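Long-range contacts in ethylbenzene dehydrogenase alpha-subunit (Aromatoleum aromaticum, PDB 2IVF), which belongs to the molybdopterin oxidoreductase family and holds a molybdenum atom, two pterin-guanine dinucleotide ligands and an iron-sulfur cluster: residues A[173-178]-A[700-705]; A[495-500]-A[727-732]; A[694-699]-A[722-727]. One frame throughout, in Å; residues are numbered along the deposited sequence.

Contact 1. Residues A[173-178]-A[700-705]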
ATOM      1  N   SER A 173      33.371  -2.246 -19.268  1.00 20.90           N
ATOM      2  CA  SER A 173      33.126  -3.588 -18.714  1.00 21.95           C
ATOM      3  C   SER A 173      32.324  -4.464 -19.718  1.00 21.40           C
ATOM      4  O   SER A 173      32.570  -5.675 -19.863  1.00 19.12           O
ATOM      5  CB  SER A 173      32.423  -3.510 -17.374  1.00 22.00           C
ATOM      6  OG  SER A 173      31.047  -3.221 -17.577  1.00 27.37           O
ATOM      7  N   ILE A 174      31.380  -3.837 -20.430  1.00 21.41           N
ATOM      8  CA  ILE A 174      30.634  -4.518 -21.506  1.00 21.48           C
ATOM      9  C   ILE A 174      31.573  -5.018 -22.614  1.00 21.84           C
ATOM     10  O   ILE A 174      31.535  -6.177 -23.042  1.00 21.93           O
ATOM     11  CB  ILE A 174      29.520  -3.591 -22.083  1.00 21.61           C
ATOM     12  CG1 ILE A 174      28.437  -3.338 -21.034  1.00 21.14           C
ATOM     13  CG2 ILE A 174      28.909  -4.184 -23.331  1.00 22.72           C
ATOM     14  CD1 ILE A 174      27.398  -2.264 -21.463  1.00 19.05           C
ATOM     15  N   ILE A 175      32.421  -4.116 -23.080  1.00 21.41           N
ATOM     16  CA  ILE A 175      33.436  -4.431 -24.052  1.00 22.11           C
ATOM     17  C   ILE A 175      34.348  -5.540 -23.560  1.00 22.14           C
ATOM     18  O   ILE A 175      34.569  -6.511 -24.270  1.00 21.23           O
ATOM     19  CB  ILE A 175      34.262  -3.196 -24.384  1.00 21.62           C
ATOM     20  CG1 ILE A 175      33.376  -2.166 -25.096  1.00 21.69           C
ATOM     21  CG2 ILE A 175      35.414  -3.546 -25.286  1.00 21.91           C
ATOM     22  CD1 ILE A 175      34.010  -0.827 -25.304  1.00 22.17           C
ATOM     23  N   ASP A 176      34.863  -5.410 -22.345  1.00 22.92           N
ATOM     24  CA  ASP A 176      35.791  -6.432 -21.802  1.00 24.05           C
ATOM     25  C   ASP A 176      35.153  -7.843 -21.878  1.00 24.15           C
ATOM     26  O   ASP A 176      35.746  -8.812 -22.321  1.00 22.27           O
ATOM     27  CB  ASP A 176      36.092  -6.117 -20.333  1.00 24.76           C
ATOM     28  CG  ASP A 176      37.035  -4.932 -20.149  1.00 24.45           C
ATOM     29  OD1 ASP A 176      37.701  -4.512 -21.089  1.00 23.48           O
ATOM     30  OD2 ASP A 176      37.081  -4.412 -19.020  1.00 30.37           O
ATOM     31  N   SER A 177      33.900  -7.933 -21.461  1.00 24.94           N
ATOM     32  CA  SER A 177      33.238  -9.247 -21.390  1.00 25.46           C
ATOM     33  C   SER A 177      32.876  -9.786 -22.776  1.00 25.66           C
ATOM     34  O   SER A 177      33.034 -10.979 -23.067  1.00 25.97           O
ATOM     35  CB  SER A 177      32.029  -9.157 -20.496  1.00 25.79           C
ATOM     36  OG  SER A 177      31.326 -10.388 -20.512  1.00 28.45           O
ATOM     37  N   PHE A 178      32.433  -8.893 -23.658  1.00 26.50           N
ATOM     38  CA  PHE A 178      32.154  -9.276 -25.045  1.00 26.45           C
ATOM     39  C   PHE A 178      33.409  -9.768 -25.753  1.00 26.05           C
ATOM     40  O   PHE A 178      33.352 -10.746 -26.466  1.00 25.36           O
ATOM     41  CB  PHE A 178      31.539  -8.118 -25.819  1.00 28.08           C
ATOM     42  CG  PHE A 178      30.093  -7.845 -25.460  1.00 28.55           C
ATOM     43  CD1 PHE A 178      29.523  -8.347 -24.277  1.00 30.25           C
ATOM     44  CD2 PHE A 178      29.320  -7.063 -26.285  1.00 30.55           C
ATOM     45  CE1 PHE A 178      28.203  -8.083 -23.932  1.00 29.82           C
ATOM     46  CE2 PHE A 178      28.003  -6.797 -25.980  1.00 29.53           C
ATOM     47  CZ  PHE A 178      27.433  -7.298 -24.780  1.00 32.04           C
ATOM     48  N   GLU A 700      32.011   4.555 -28.605  1.00 23.18           N
ATOM     49  CA  GLU A 700      33.146   5.488 -28.546  1.00 24.01           C
ATOM     50  C   GLU A 700      34.370   4.788 -27.925  1.00 23.68           C
ATOM     51  O   GLU A 700      35.472   4.872 -28.454  1.00 22.82           O
ATOM     52  CB  GLU A 700      32.777   6.736 -27.727  1.00 24.27           C
ATOM     53  CG  GLU A 700      31.810   7.709 -28.445  1.00 26.34           C
ATOM     54  CD  GLU A 700      31.382   8.906 -27.590  1.00 28.27           C
ATOM     55  OE1 GLU A 700      31.764   8.970 -26.398  1.00 33.91           O
ATOM     56  OE2 GLU A 700      30.643   9.782 -28.114  1.00 31.70           O
ATOM     57  N   ARG A 701      34.135   4.082 -26.816  1.00 23.79           N
ATOM     58  CA  ARG A 701      35.191   3.378 -26.094  1.00 23.73           C
ATOM     59  C   ARG A 701      35.733   2.251 -26.953  1.00 23.51           C
ATOM     60  O   ARG A 701      36.959   2.055 -27.051  1.00 23.28           O
ATOM     61  CB  ARG A 701      34.684   2.853 -24.743  1.00 23.50           C
ATOM     62  CG  ARG A 701      34.212   3.967 -23.741  1.00 25.29           C
ATOM     63  CD  ARG A 701      35.351   4.899 -23.382  1.00 27.68           C
ATOM     64  NE  ARG A 701      36.393   4.068 -22.800  1.00 26.27           N
ATOM     65  CZ  ARG A 701      37.691   4.171 -23.042  1.00 28.69           C
ATOM     66  NH1 ARG A 701      38.191   5.101 -23.853  1.00 28.74           N
ATOM     67  NH2 ARG A 701      38.507   3.303 -22.472  1.00 29.05           N
ATOM     68  N   ALA A 702      34.847   1.544 -27.640  1.00 23.26           N
ATOM     69  CA  ALA A 702      35.304   0.491 -28.542  1.00 23.65           C
ATOM     70  C   ALA A 702      36.204   1.114 -29.577  1.00 24.29           C
ATOM     71  O   ALA A 702      37.296   0.593 -29.873  1.00 23.97           O
ATOM     72  CB  ALA A 702      34.146  -0.211 -29.194  1.00 23.19           C
ATOM     73  N   ALA A 703      35.771   2.255 -30.116  1.00 24.40           N
ATOM     74  CA  ALA A 703      36.547   2.900 -31.190  1.00 24.81           C
ATOM     75  C   ALA A 703      37.936   3.323 -30.694  1.00 24.92           C
ATOM     76  O   ALA A 703      38.949   3.068 -31.347  1.00 24.75           O
ATOM     77  CB  ALA A 703      35.766   4.120 -31.756  1.00 24.52           C
ATOM     78  N   ALA A 704      37.974   3.973 -29.535  1.00 25.34           N
ATOM     79  CA  ALA A 704      39.232   4.408 -28.921  1.00 25.37           C
ATOM     80  C   ALA A 704      40.152   3.222 -28.622  1.00 25.66           C
ATOM     81  O   ALA A 704      41.370   3.358 -28.663  1.00 25.19           O
ATOM     82  CB  ALA A 704      38.945   5.192 -27.640  1.00 25.52           C
ATOM     83  N   ARG A 705      39.553   2.068 -28.318  1.00 26.23           N
ATOM     84  CA  ARG A 705      40.281   0.838 -28.019  1.00 26.57           C
ATOM     85  C   ARG A 705      40.625   0.038 -29.271  1.00 27.06           C
ATOM     86  O   ARG A 705      41.268  -1.003 -29.187  1.00 27.32           O
ATOM     87  CB  ARG A 705      39.495  -0.010 -27.030  1.00 26.37           C
ATOM     88  CG  ARG A 705      39.451   0.612 -25.659  1.00 26.31           C
ATOM     89  CD  ARG A 705      38.508  -0.080 -24.687  1.00 27.11           C
ATOM     90  NE  ARG A 705      38.916  -1.452 -24.382  1.00 28.50           N
ATOM     91  CZ  ARG A 705      38.288  -2.262 -23.535  1.00 27.84           C
ATOM     92  NH1 ARG A 705      37.226  -1.862 -22.863  1.00 28.47           N
ATOM     93  NH2 ARG A 705      38.743  -3.484 -23.337  1.00 29.32           N
TER
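R705 reaches D176 through one carboxylate oxygen, which takes both terminal nitrogens of the guanidinium. The bond from R705 NH2 to D176 OD1 is the strong one, 2.7 Å long with an N-H...O angle of 151°, meeting the oxygen nearly along its C-O bond direction. The bond from R705 NH1 to D176 OD1 is weak, at 3.2 Å. Carboxylate and guanidinium planes stand 66° apart, so the salt bridge rests on one oxygen and is not a coplanar bidentate pair. A single bend in the arginine chain, at chi3 (64°), turns its tip toward helix 163-181. There NH1 has a second partner in D172, one turn before D176, and R701 NH2 pairs with the other oxygen of D172. D172 is thus shared by both arginines, and R705 also holds D176, an arrangement expected to keep all four charged. I175 packs against this network: its CG2 lies over one face of the guanidinium, offset toward the rim, 3.5 Å from R705 NH1. The other branch runs to the opposing backbone, with I175 CD1 3.4 Å from A702 N and 3.9 Å from A702 CB. S173 OG bonds to I170 O, S177 OG to Q181 NE2 and E700 OE1 to K697 NZ. An apolar I175-A702 contact flanked by inter-helix salt bridges on the partly exposed side joins helix 163-181 to the C-terminal end of helix 687-704 within the molybdopterin oxidoreductase fold.

Contact 2. Residues A[495-500]-A[727-732]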
ATOM      1  N   SER A 495      13.141  -1.561 -35.868  1.00 25.96           N
ATOM      2  CA  SER A 495      14.300  -0.885 -36.384  1.00 26.55           C
ATOM      3  C   SER A 495      13.992   0.548 -36.828  1.00 26.79           C
ATOM      4  O   SER A 495      14.902   1.340 -37.012  1.00 27.66           O
ATOM      5  CB  SER A 495      14.920  -1.692 -37.516  1.00 26.52           C
ATOM      6  OG  SER A 495      14.036  -1.774 -38.601  1.00 29.39           O
ATOM      7  N   LYS A 496      12.713   0.892 -36.964  1.00 26.71           N
ATOM      8  CA  LYS A 496      12.328   2.222 -37.391  1.00 25.80           C
ATOM      9  C   LYS A 496      10.942   2.532 -36.867  1.00 24.73           C
ATOM     10  O   LYS A 496      10.259   1.631 -36.379  1.00 23.41           O
ATOM     11  CB  LYS A 496      12.375   2.303 -38.903  1.00 26.22           C
ATOM     12  CG  LYS A 496      11.415   1.427 -39.613  1.00 27.30           C
ATOM     13  CD  LYS A 496      11.844   1.284 -41.051  1.00 27.78           C
ATOM     14  CE  LYS A 496      10.792   0.531 -41.835  1.00 29.85           C
ATOM     15  NZ  LYS A 496      11.018   0.635 -43.305  1.00 30.28           N
ATOM     16  N   PRO A 497      10.530   3.806 -36.917  1.00 24.30           N
ATOM     17  CA  PRO A 497       9.208   4.096 -36.359  1.00 24.84           C
ATOM     18  C   PRO A 497       8.040   3.392 -37.049  1.00 24.13           C
ATOM     19  O   PRO A 497       8.097   3.022 -38.216  1.00 23.75           O
ATOM     20  CB  PRO A 497       9.080   5.630 -36.525  1.00 24.41           C
ATOM     21  CG  PRO A 497      10.485   6.109 -36.637  1.00 24.22           C
ATOM     22  CD  PRO A 497      11.185   5.036 -37.392  1.00 24.18           C
ATOM     23  N   THR A 498       6.967   3.252 -36.290  1.00 24.96           N
ATOM     24  CA  THR A 498       5.694   2.726 -36.780  1.00 25.73           C
ATOM     25  C   THR A 498       5.234   3.457 -38.028  1.00 26.39           C
ATOM     26  O   THR A 498       4.849   2.831 -39.010  1.00 26.96           O
ATOM     27  CB  THR A 498       4.604   2.898 -35.677  1.00 25.16           C
ATOM     28  OG1 THR A 498       4.965   2.137 -34.521  1.00 24.05           O
ATOM     29  CG2 THR A 498       3.205   2.472 -36.183  1.00 24.76           C
ATOM     30  N   ALA A 499       5.268   4.788 -37.984  1.00 27.24           N
ATOM     31  CA  ALA A 499       4.884   5.619 -39.124  1.00 27.86           C
ATOM     32  C   ALA A 499       5.770   5.399 -40.356  1.00 28.54           C
ATOM     33  O   ALA A 499       5.426   5.820 -41.441  1.00 29.26           O
ATOM     34  CB  ALA A 499       4.922   7.060 -38.721  1.00 27.82           C
ATOM     35  N   GLN A 500       6.918   4.748 -40.192  1.00 30.13           N
ATOM     36  CA  GLN A 500       7.793   4.427 -41.330  1.00 30.23           C
ATOM     37  C   GLN A 500       7.763   2.963 -41.757  1.00 30.09           C
ATOM     38  O   GLN A 500       8.540   2.557 -42.618  1.00 30.55           O
ATOM     39  CB  GLN A 500       9.222   4.839 -41.022  1.00 31.14           C
ATOM     40  CG  GLN A 500       9.386   6.336 -40.983  1.00 33.21           C
ATOM     41  CD  GLN A 500      10.810   6.766 -40.683  1.00 34.48           C
ATOM     42  OE1 GLN A 500      11.772   5.986 -40.791  1.00 38.97           O
ATOM     43  NE2 GLN A 500      10.955   8.030 -40.301  1.00 41.97           N
ATOM     44  N   PHE A 727      19.824   1.754 -31.383  1.00 21.69           N
ATOM     45  CA  PHE A 727      19.023   2.018 -30.210  1.00 22.14           C
ATOM     46  C   PHE A 727      18.145   3.241 -30.398  1.00 21.33           C
ATOM     47  O   PHE A 727      16.987   3.222 -30.039  1.00 23.00           O
ATOM     48  CB  PHE A 727      19.903   2.209 -28.982  1.00 22.23           C
ATOM     49  CG  PHE A 727      19.145   2.348 -27.748  1.00 22.65           C
ATOM     50  CD1 PHE A 727      18.662   1.220 -27.093  1.00 23.08           C
ATOM     51  CD2 PHE A 727      18.849   3.598 -27.240  1.00 24.00           C
ATOM     52  CE1 PHE A 727      17.905   1.344 -25.957  1.00 23.08           C
ATOM     53  CE2 PHE A 727      18.102   3.729 -26.089  1.00 23.49           C
ATOM     54  CZ  PHE A 727      17.614   2.590 -25.454  1.00 21.61           C
ATOM     55  N   THR A 728      18.711   4.323 -30.893  1.00 21.33           N
ATOM     56  CA  THR A 728      17.978   5.576 -30.990  1.00 22.18           C
ATOM     57  C   THR A 728      17.206   5.722 -32.318  1.00 23.52           C
ATOM     58  O   THR A 728      16.639   6.821 -32.602  1.00 23.81           O
ATOM     59  CB  THR A 728      18.955   6.789 -30.841  1.00 21.92           C
ATOM     60  OG1 THR A 728      19.872   6.800 -31.929  1.00 20.67           O
ATOM     61  CG2 THR A 728      19.725   6.794 -29.514  1.00 21.13           C
ATOM     62  N   MET A 729      17.216   4.667 -33.156  1.00 23.31           N
ATOM     63  CA  MET A 729      16.689   4.762 -34.519  1.00 24.01           C
ATOM     64  C   MET A 729      17.289   5.983 -35.211  1.00 24.88           C
ATOM     65  O   MET A 729      16.573   6.890 -35.669  1.00 25.59           O
ATOM     66  CB  MET A 729      15.170   4.853 -34.535  1.00 23.46           C
ATOM     67  CG  MET A 729      14.464   3.613 -34.041  1.00 23.65           C
ATOM     68  SD  MET A 729      12.681   3.842 -34.081  1.00 26.49           S
ATOM     69  CE  MET A 729      12.082   2.542 -33.022  1.00 23.96           C
ATOM     70  N   ASP A 730      18.613   6.006 -35.239  1.00 25.41           N
ATOM     71  CA  ASP A 730      19.389   7.063 -35.893  1.00 25.45           C
ATOM     72  C   ASP A 730      18.980   8.463 -35.425  1.00 25.58           C
ATOM     73  O   ASP A 730      18.794   9.388 -36.222  1.00 26.12           O
ATOM     74  CB  ASP A 730      19.318   6.926 -37.415  1.00 25.78           C
ATOM     75  CG  ASP A 730      20.487   7.571 -38.106  1.00 26.37           C
ATOM     76  OD1 ASP A 730      21.568   7.741 -37.474  1.00 26.94           O
ATOM     77  OD2 ASP A 730      20.313   7.954 -39.277  1.00 28.75           O
ATOM     78  N   GLY A 731      18.832   8.602 -34.124  1.00 25.00           N
ATOM     79  CA  GLY A 731      18.581   9.898 -33.501  1.00 25.51           C
ATOM     80  C   GLY A 731      17.134  10.273 -33.317  1.00 25.56           C
ATOM     81  O   GLY A 731      16.828  11.324 -32.766  1.00 26.41           O
ATOM     82  N   HIS A 732      16.237   9.403 -33.747  1.00 25.54           N
ATOM     83  CA  HIS A 732      14.829   9.678 -33.688  1.00 25.27           C
ATOM     84  C   HIS A 732      14.245   9.553 -32.279  1.00 25.00           C
ATOM     85  O   HIS A 732      13.316  10.273 -31.889  1.00 24.72           O
ATOM     86  CB  HIS A 732      14.119   8.723 -34.636  1.00 26.34           C
ATOM     87  CG  HIS A 732      12.683   9.045 -34.809  1.00 28.13           C
ATOM     88  ND1 HIS A 732      12.242   9.974 -35.721  1.00 29.55           N
ATOM     89  CD2 HIS A 732      11.589   8.616 -34.141  1.00 30.09           C
ATOM     90  CE1 HIS A 732      10.932  10.095 -35.625  1.00 30.91           C
ATOM     91  NE2 HIS A 732      10.507   9.284 -34.669  1.00 31.66           N
TER
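A Schellman motif at M729, where the chain leaves helix 723-727 with positive phi (50°), provides one side of this loop-to-loop contact and runs straight into a type I' turn from M729 to H732. The M729 side chain, extended beyond CG, lies along the backbone of 495-497. Its SD is 3.5 Å from K496 C and 3.8 Å from P497 CD, while CG approaches S495 O at 3.8 Å. The methionine and proline side chains run past one another in opposing directions. At the far end of the turn, P497 CG rests over one face of the H732 imidazole, 3.8 Å from the ring centroid and 19° off its normal, a CH-pi contact displaced toward the ring's rim. P497 thus meets the thioether through CD and the imidazole through CG, without any hydrogen bond across the interface; K496 O is buried here and has no partner in the model. T728, just before the turn, forms an ST motif by accepting from G731 N at 3.0 Å. Around the contact, M729 also touches R205 of helix 197-210, and P497 packs on E742 of helix 736-749, so the loop between helices 486-493 and 504-520 lies against the connection from helix 723-727 to helix 736-749.

Contact 3. Residues A[694-699]-A[722-727]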
ATOM      1  N   ILE A 694      25.079   5.091 -22.393  1.00 22.69           N
ATOM      2  CA  ILE A 694      25.902   3.885 -22.241  1.00 22.41           C
ATOM      3  C   ILE A 694      26.251   3.310 -23.610  1.00 22.63           C
ATOM      4  O   ILE A 694      27.444   3.075 -23.946  1.00 21.87           O
ATOM      5  CB  ILE A 694      25.204   2.808 -21.393  1.00 22.76           C
ATOM      6  CG1 ILE A 694      25.100   3.289 -19.946  1.00 23.67           C
ATOM      7  CG2 ILE A 694      25.986   1.484 -21.516  1.00 22.60           C
ATOM      8  CD1 ILE A 694      24.207   2.479 -19.025  1.00 21.46           C
ATOM      9  N   LEU A 695      25.237   3.137 -24.455  1.00 22.75           N
ATOM     10  CA  LEU A 695      25.502   2.599 -25.791  1.00 22.51           C
ATOM     11  C   LEU A 695      26.412   3.485 -26.678  1.00 23.06           C
ATOM     12  O   LEU A 695      27.211   2.966 -27.434  1.00 21.18           O
ATOM     13  CB  LEU A 695      24.181   2.261 -26.502  1.00 22.52           C
ATOM     14  CG  LEU A 695      23.402   1.136 -25.854  1.00 21.94           C
ATOM     15  CD1 LEU A 695      22.121   0.867 -26.646  1.00 21.50           C
ATOM     16  CD2 LEU A 695      24.272  -0.123 -25.707  1.00 21.65           C
ATOM     17  N   LYS A 696      26.288   4.811 -26.597  1.00 23.44           N
ATOM     18  CA  LYS A 696      27.172   5.713 -27.331  1.00 23.34           C
ATOM     19  C   LYS A 696      28.590   5.480 -26.843  1.00 22.88           C
ATOM     20  O   LYS A 696      29.521   5.280 -27.631  1.00 22.72           O
ATOM     21  CB  LYS A 696      26.726   7.158 -27.065  1.00 23.88           C
ATOM     22  CG  LYS A 696      27.462   8.272 -27.825  1.00 24.84           C
ATOM     23  CD  LYS A 696      27.002   9.650 -27.338  1.00 26.37           C
ATOM     24  CE  LYS A 696      27.790  10.830 -27.936  1.00 30.85           C
ATOM     25  NZ  LYS A 696      29.097  11.170 -27.198  1.00 35.44           N
ATOM     26  N   LYS A 697      28.735   5.433 -25.519  1.00 23.22           N
ATOM     27  CA  LYS A 697      30.038   5.187 -24.884  1.00 23.51           C
ATOM     28  C   LYS A 697      30.620   3.846 -25.250  1.00 23.13           C
ATOM     29  O   LYS A 697      31.806   3.742 -25.440  1.00 23.09           O
ATOM     30  CB  LYS A 697      29.925   5.279 -23.371  1.00 24.59           C
ATOM     31  CG  LYS A 697      29.746   6.696 -22.874  1.00 26.60           C
ATOM     32  CD  LYS A 697      31.037   7.452 -22.916  1.00 31.38           C
ATOM     33  CE  LYS A 697      30.826   8.919 -22.625  1.00 33.20           C
ATOM     34  NZ  LYS A 697      31.890   9.750 -23.247  1.00 35.39           N
ATOM     35  N   VAL A 698      29.787   2.824 -25.356  1.00 22.77           N
ATOM     36  CA  VAL A 698      30.251   1.532 -25.828  1.00 22.19           C
ATOM     37  C   VAL A 698      30.898   1.677 -27.210  1.00 22.65           C
ATOM     38  O   VAL A 698      32.013   1.200 -27.430  1.00 22.44           O
ATOM     39  CB  VAL A 698      29.117   0.504 -25.843  1.00 22.21           C
ATOM     40  CG1 VAL A 698      29.466  -0.678 -26.635  1.00 19.23           C
ATOM     41  CG2 VAL A 698      28.744   0.116 -24.413  1.00 21.72           C
ATOM     42  N   GLY A 699      30.202   2.360 -28.111  1.00 22.50           N
ATOM     43  CA  GLY A 699      30.728   2.659 -29.425  1.00 22.66           C
ATOM     44  C   GLY A 699      32.017   3.465 -29.369  1.00 22.87           C
ATOM     45  O   GLY A 699      33.001   3.103 -30.004  1.00 21.42           O
ATOM     46  N   GLU A 722      27.513   0.575 -34.118  1.00 26.36           N
ATOM     47  CA  GLU A 722      26.156   0.791 -34.597  1.00 26.66           C
ATOM     48  C   GLU A 722      25.113   0.624 -33.513  1.00 24.87           C
ATOM     49  O   GLU A 722      23.937   0.873 -33.745  1.00 25.37           O
ATOM     50  CB  GLU A 722      25.858  -0.054 -35.831  1.00 27.11           C
ATOM     51  CG  GLU A 722      25.751  -1.526 -35.625  1.00 29.17           C
ATOM     52  CD  GLU A 722      25.982  -2.326 -36.928  1.00 29.39           C
ATOM     53  OE1 GLU A 722      26.159  -1.715 -38.001  1.00 27.72           O
ATOM     54  OE2 GLU A 722      25.988  -3.578 -36.829  1.00 36.91           O
ATOM     55  N   LEU A 723      25.547   0.274 -32.307  1.00 24.16           N
ATOM     56  CA  LEU A 723      24.620   0.059 -31.218  1.00 23.20           C
ATOM     57  C   LEU A 723      23.787   1.303 -30.917  1.00 23.01           C
ATOM     58  O   LEU A 723      22.571   1.183 -30.705  1.00 21.37           O
ATOM     59  CB  LEU A 723      25.322  -0.387 -29.922  1.00 22.77           C
ATOM     60  CG  LEU A 723      25.900  -1.795 -30.005  1.00 21.82           C
ATOM     61  CD1 LEU A 723      26.835  -2.062 -28.800  1.00 21.49           C
ATOM     62  CD2 LEU A 723      24.779  -2.817 -30.097  1.00 19.77           C
ATOM     63  N   TYR A 724      24.451   2.457 -30.869  1.00 22.66           N
ATOM     64  CA  TYR A 724      23.798   3.693 -30.486  1.00 22.94           C
ATOM     65  C   TYR A 724      22.835   4.150 -31.542  1.00 22.57           C
ATOM     66  O   TYR A 724      21.700   4.550 -31.207  1.00 21.70           O
ATOM     67  CB  TYR A 724      24.818   4.785 -30.181  1.00 23.23           C
ATOM     68  CG  TYR A 724      24.201   6.141 -29.910  1.00 23.15           C
ATOM     69  CD1 TYR A 724      23.641   6.454 -28.670  1.00 22.90           C
ATOM     70  CD2 TYR A 724      24.225   7.127 -30.874  1.00 25.32           C
ATOM     71  CE1 TYR A 724      23.119   7.701 -28.427  1.00 23.33           C
ATOM     72  CE2 TYR A 724      23.678   8.377 -30.628  1.00 25.75           C
ATOM     73  CZ  TYR A 724      23.133   8.646 -29.409  1.00 23.26           C
ATOM     74  OH  TYR A 724      22.608   9.894 -29.217  1.00 24.40           O
ATOM     75  N   LYS A 725      23.256   4.093 -32.805  1.00 22.73           N
ATOM     76  CA  LYS A 725      22.356   4.489 -33.897  1.00 24.08           C
ATOM     77  C   LYS A 725      21.123   3.575 -33.937  1.00 23.70           C
ATOM     78  O   LYS A 725      20.002   4.058 -34.094  1.00 23.74           O
ATOM     79  CB  LYS A 725      23.075   4.621 -35.264  1.00 25.22           C
ATOM     80  CG  LYS A 725      23.133   3.395 -36.187  1.00 28.03           C
ATOM     81  CD  LYS A 725      23.903   3.747 -37.484  1.00 27.82           C
ATOM     82  CE  LYS A 725      24.379   2.464 -38.299  1.00 30.35           C
ATOM     83  NZ  LYS A 725      25.179   2.726 -39.588  1.00 32.26           N
ATOM     84  N   LYS A 726      21.320   2.271 -33.728  1.00 23.36           N
ATOM     85  CA  LYS A 726      20.215   1.338 -33.739  1.00 23.45           C
ATOM     86  C   LYS A 726      19.280   1.606 -32.584  1.00 22.91           C
ATOM     87  O   LYS A 726      18.086   1.713 -32.788  1.00 23.02           O
ATOM     88  CB  LYS A 726      20.723  -0.100 -33.743  1.00 23.58           C
ATOM     89  CG  LYS A 726      21.180  -0.502 -35.134  1.00 24.57           C
ATOM     90  CD  LYS A 726      22.086  -1.672 -35.138  1.00 26.80           C
ATOM     91  CE  LYS A 726      21.388  -2.960 -34.810  1.00 31.66           C
ATOM     92  NZ  LYS A 726      20.233  -3.241 -35.695  1.00 34.77           N
ATOM     93  N   PHE A 727      19.824   1.754 -31.383  1.00 21.69           N
ATOM     94  CA  PHE A 727      19.023   2.018 -30.210  1.00 22.14           C
ATOM     95  C   PHE A 727      18.145   3.241 -30.398  1.00 21.33           C
ATOM     96  O   PHE A 727      16.987   3.222 -30.039  1.00 23.00           O
ATOM     97  CB  PHE A 727      19.903   2.209 -28.982  1.00 22.23           C
ATOM     98  CG  PHE A 727      19.145   2.348 -27.748  1.00 22.65           C
ATOM     99  CD1 PHE A 727      18.662   1.220 -27.093  1.00 23.08           C
ATOM    100  CD2 PHE A 727      18.849   3.598 -27.240  1.00 24.00           C
ATOM    101  CE1 PHE A 727      17.905   1.344 -25.957  1.00 23.08           C
ATOM    102  CE2 PHE A 727      18.102   3.729 -26.089  1.00 23.49           C
ATOM    103  CZ  PHE A 727      17.614   2.590 -25.454  1.00 21.61           C
TER
HETATM  104  O   HOH W   1      27.343   2.273 -30.514  1.00 28.50           O
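With CG anti to the backbone N in both K696 (chi1 -176°) and Y724, the lysine's first carbons are laid on the tyrosine ring: K696 CB is nearest, 3.5 Å from Y724 CD1, and CG stands over the ring centre. CB comes over the same face of the phenol, 4.0 Å from its centroid and 30° off the normal, a CH-pi contact; further out the lysine amine turns away to a salt bridge with E700. L695 CD1 reaches F727, 3.5 Å from F727 CB, the two side chains crossing at about a right angle. V698 CG1 meets L723 CD1 at 3.7 Å. These residues form the interface of a nearly antiparallel helix pair: the axes of 694-699 and 723-727 run at 152° and approach to 8.4 Å, joining the long helix 687-704 to the short helix that follows the strands at 709-711 and 717-719. A water bridges the backbones where the first turn of the short helix meets the long one. It accepts from Y724 N at 2.9 Å and donates to L695 O at 3.2 Å, giving a partner to a first-turn amide, which as a rule lacks a carbonyl of an earlier helical turn. Beyond the pair, M206 and L209 of helix 197-210 pack on L695 and F727 respectively.

In the fold
Helix 687-704 carries contacts 1 and 3, whose centres are 11 Å apart: its last turn meets helix 163-181, and the turns just before meet helix 723-727. The two touch directly, with I175 CD1 3.6 Å from V698 O and I174 CD1 4.0 Å from V698 CG2. Contact 3 shares F727 with contact 2, centres 14 Å apart, and D730 N probably hydrogen-bonds to K725 O at 2.7 Å. Contacts 1 and 2 do not touch; their nearest atoms are about 11 Å apart. Along the chain, contact 3 is nested in the loop closed by contact 2. The F727 side chain is about 13 Å from the bound MD1, so contact 3 is not part of that ligand's immediate shell.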